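PDB 4PHR: putative glycosyltransferase (GalT1) from Streptococcus parasanguinis, which probably transfers a sugar from a UDP-linked donor to an acceptor, its GT-D-fold domain binding UDP. Local coordinates for residues 188-191 against 192-196. Numbering follows the deposited sequence.
Sequences ILRL and TEKNA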
ATOM      1  N   ILE A 188      -1.432  15.159  10.150  1.00 16.62           N
ATOM      2  CA  ILE A 188      -1.940  13.814   9.944  1.00 15.98           C
ATOM      3  C   ILE A 188      -1.463  12.887  11.058  1.00 16.08           C
ATOM      4  O   ILE A 188      -2.260  12.140  11.630  1.00 16.36           O
ATOM      5  CB  ILE A 188      -1.524  13.255   8.572  1.00 16.03           C
ATOM      6  CG1 ILE A 188      -2.172  14.092   7.456  1.00 17.10           C
ATOM      7  CG2 ILE A 188      -1.931  11.791   8.462  1.00 17.93           C
ATOM      8  CD1 ILE A 188      -1.577  13.869   6.067  1.00 16.64           C
ATOM      9  N   LEU A 189      -0.173  12.953  11.385  1.00 18.64           N
ATOM     10  CA  LEU A 189       0.359  12.114  12.453  1.00 20.59           C
ATOM     11  C   LEU A 189      -0.318  12.441  13.782  1.00 18.34           C
ATOM     12  O   LEU A 189      -0.718  11.545  14.513  1.00 19.11           O
ATOM     13  CB  LEU A 189       1.869  12.290  12.587  1.00 22.25           C
ATOM     14  CG  LEU A 189       2.523  11.477  13.710  1.00 24.53           C
ATOM     15  CD1 LEU A 189       2.262   9.978  13.531  1.00 27.10           C
ATOM     16  CD2 LEU A 189       4.021  11.766  13.798  1.00 24.61           C
ATOM     17  N   ARG A 190      -0.440  13.730  14.080  1.00 22.10           N
ATOM     18  CA  ARG A 190      -1.020  14.188  15.340  1.00 24.98           C
ATOM     19  C   ARG A 190      -2.465  13.695  15.511  1.00 21.56           C
ATOM     20  O   ARG A 190      -2.821  13.153  16.555  1.00 22.66           O
ATOM     21  CB  ARG A 190      -0.953  15.714  15.413  1.00 25.85           C
ATOM     22  CG  ARG A 190      -1.433  16.301  16.733  1.00 31.12           C
ATOM     23  CD  ARG A 190      -1.169  17.806  16.819  1.00 31.20           C
ATOM     24  NE  ARG A 190      -1.896  18.559  15.799  1.00 35.68           N
ATOM     25  CZ  ARG A 190      -1.323  19.149  14.753  1.00 41.12           C
ATOM     26  NH1 ARG A 190      -0.007  19.083  14.587  1.00 42.97           N
ATOM     27  NH2 ARG A 190      -2.064  19.811  13.874  1.00 44.37           N
ATOM     28  N   LEU A 191      -3.285  13.846  14.470  1.00 17.88           N
ATOM     29  CA  LEU A 191      -4.689  13.451  14.565  1.00 17.34           C
ATOM     30  C   LEU A 191      -4.864  11.935  14.506  1.00 16.83           C
ATOM     31  O   LEU A 191      -5.791  11.386  15.099  1.00 17.05           O
ATOM     32  CB  LEU A 191      -5.529  14.139  13.483  1.00 18.21           C
ATOM     33  CG  LEU A 191      -5.596  15.670  13.584  1.00 22.73           C
ATOM     34  CD1 LEU A 191      -6.650  16.241  12.647  1.00 26.00           C
ATOM     35  CD2 LEU A 191      -5.854  16.129  15.021  1.00 26.17           C
ATOM     36  N   THR A 192      -3.975  11.253  13.792  1.00 15.32           N
ATOM     37  CA  THR A 192      -4.022   9.791  13.778  1.00 16.65           C
ATOM     38  C   THR A 192      -3.796   9.240  15.187  1.00 19.23           C
ATOM     39  O   THR A 192      -4.571   8.409  15.664  1.00 19.01           O
ATOM     40  CB  THR A 192      -3.007   9.186  12.785  1.00 17.38           C
ATOM     41  OG1 THR A 192      -3.290   9.663  11.463  1.00 16.17           O
ATOM     42  CG2 THR A 192      -3.101   7.667  12.785  1.00 17.68           C
ATOM     43  N   GLU A 193      -2.760   9.735  15.864  1.00 19.08           N
ATOM     44  CA  GLU A 193      -2.475   9.330  17.239  1.00 22.07           C
ATOM     45  C   GLU A 193      -3.669   9.571  18.161  1.00 21.91           C
ATOM     46  O   GLU A 193      -4.021   8.718  18.972  1.00 23.50           O
ATOM     47  CB  GLU A 193      -1.285  10.112  17.794  1.00 25.18           C
ATOM     48  CG  GLU A 193       0.045   9.852  17.116  1.00 32.11           C
ATOM     49  CD  GLU A 193       1.142  10.735  17.683  1.00 40.64           C
ATOM     50  OE1 GLU A 193       1.120  11.006  18.905  1.00 42.26           O
ATOM     51  OE2 GLU A 193       2.019  11.172  16.908  1.00 47.99           O
ATOM     52  N   LYS A 194      -4.273  10.748  18.039  1.00 21.55           N
ATOM     53  CA  LYS A 194      -5.394  11.133  18.892  1.00 19.98           C
ATOM     54  C   LYS A 194      -6.580  10.191  18.732  1.00 21.76           C
ATOM     55  O   LYS A 194      -7.371  10.011  19.662  1.00 23.21           O
ATOM     56  CB  LYS A 194      -5.849  12.552  18.559  1.00 21.85           C
ATOM     57  CG  LYS A 194      -4.964  13.647  19.112  1.00 25.67           C
ATOM     58  CD  LYS A 194      -5.368  14.982  18.517  1.00 32.74           C
ATOM     59  CE  LYS A 194      -4.720  16.125  19.257  1.00 34.01           C
ATOM     60  NZ  LYS A 194      -5.252  16.198  20.643  1.00 37.33           N
ATOM     61  N   ASN A 195      -6.720   9.614  17.543  1.00 18.66           N
ATOM     62  CA  ASN A 195      -7.894   8.814  17.228  1.00 21.70           C
ATOM     63  C   ASN A 195      -7.642   7.315  17.207  1.00 23.61           C
ATOM     64  O   ASN A 195      -8.550   6.535  16.905  1.00 24.74           O
ATOM     65  CB  ASN A 195      -8.495   9.265  15.896  1.00 19.65           C
ATOM     66  CG  ASN A 195      -9.248  10.574  16.017  1.00 18.96           C
ATOM     67  OD1 ASN A 195     -10.393  10.597  16.464  1.00 21.39           O
ATOM     68  ND2 ASN A 195      -8.607  11.670  15.633  1.00 19.88           N
ATOM     69  N   ALA A 196      -6.418   6.913  17.532  1.00 22.37           N
ATOM     70  CA  ALA A 196      -6.001   5.528  17.334  1.00 25.04           C
ATOM     71  C   ALA A 196      -6.253   4.617  18.531  1.00 25.37           C
ATOM     72  O   ALA A 196      -6.072   3.405  18.434  1.00 26.44           O
ATOM     73  CB  ALA A 196      -4.536   5.477  16.938  1.00 34.69           C
TER
HETATM   74  O   HOH W   1      -1.300  13.433  19.032  1.00 31.40           O
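I188 O takes two bonds from T192, the usual i to i+4 helical one from N and a second from the hydroxyl OG1 at 2.7 Å, the two donors arriving from opposite faces of the carbonyl plane. T192 OG1 lies beside its own backbone N (chi1 -59°), folded back onto the preceding turn, giving the hydroxyl of this buried residue an acceptor within its own helix. One step on, L189 O receives E193 N in a bond nearly straight at the hydrogen (N-H...O 171°), while the extended E193 side chain crosses L189 at an angle, OE2 3.3 Å from L189 CG. R190 O accepts from K194 N and from a water that also donates weakly to E193 OE1; the aliphatic parts of R190 and K194 run side by side in the same direction. L191 O is gripped by the amide of N195, whose ND2 donates at 2.9 Å; the backbone N of N195 adds only a weak bond to the same oxygen. L191 CD2 also rests on K194 CD. In the fold, I188, its side chain about 4 Å from that of UDP-binding A181, and T192 lie on parallel strands 147-153 and 170-176, L191 on L174 of the latter, while L189 and T192 meet L216 of helix 206-218.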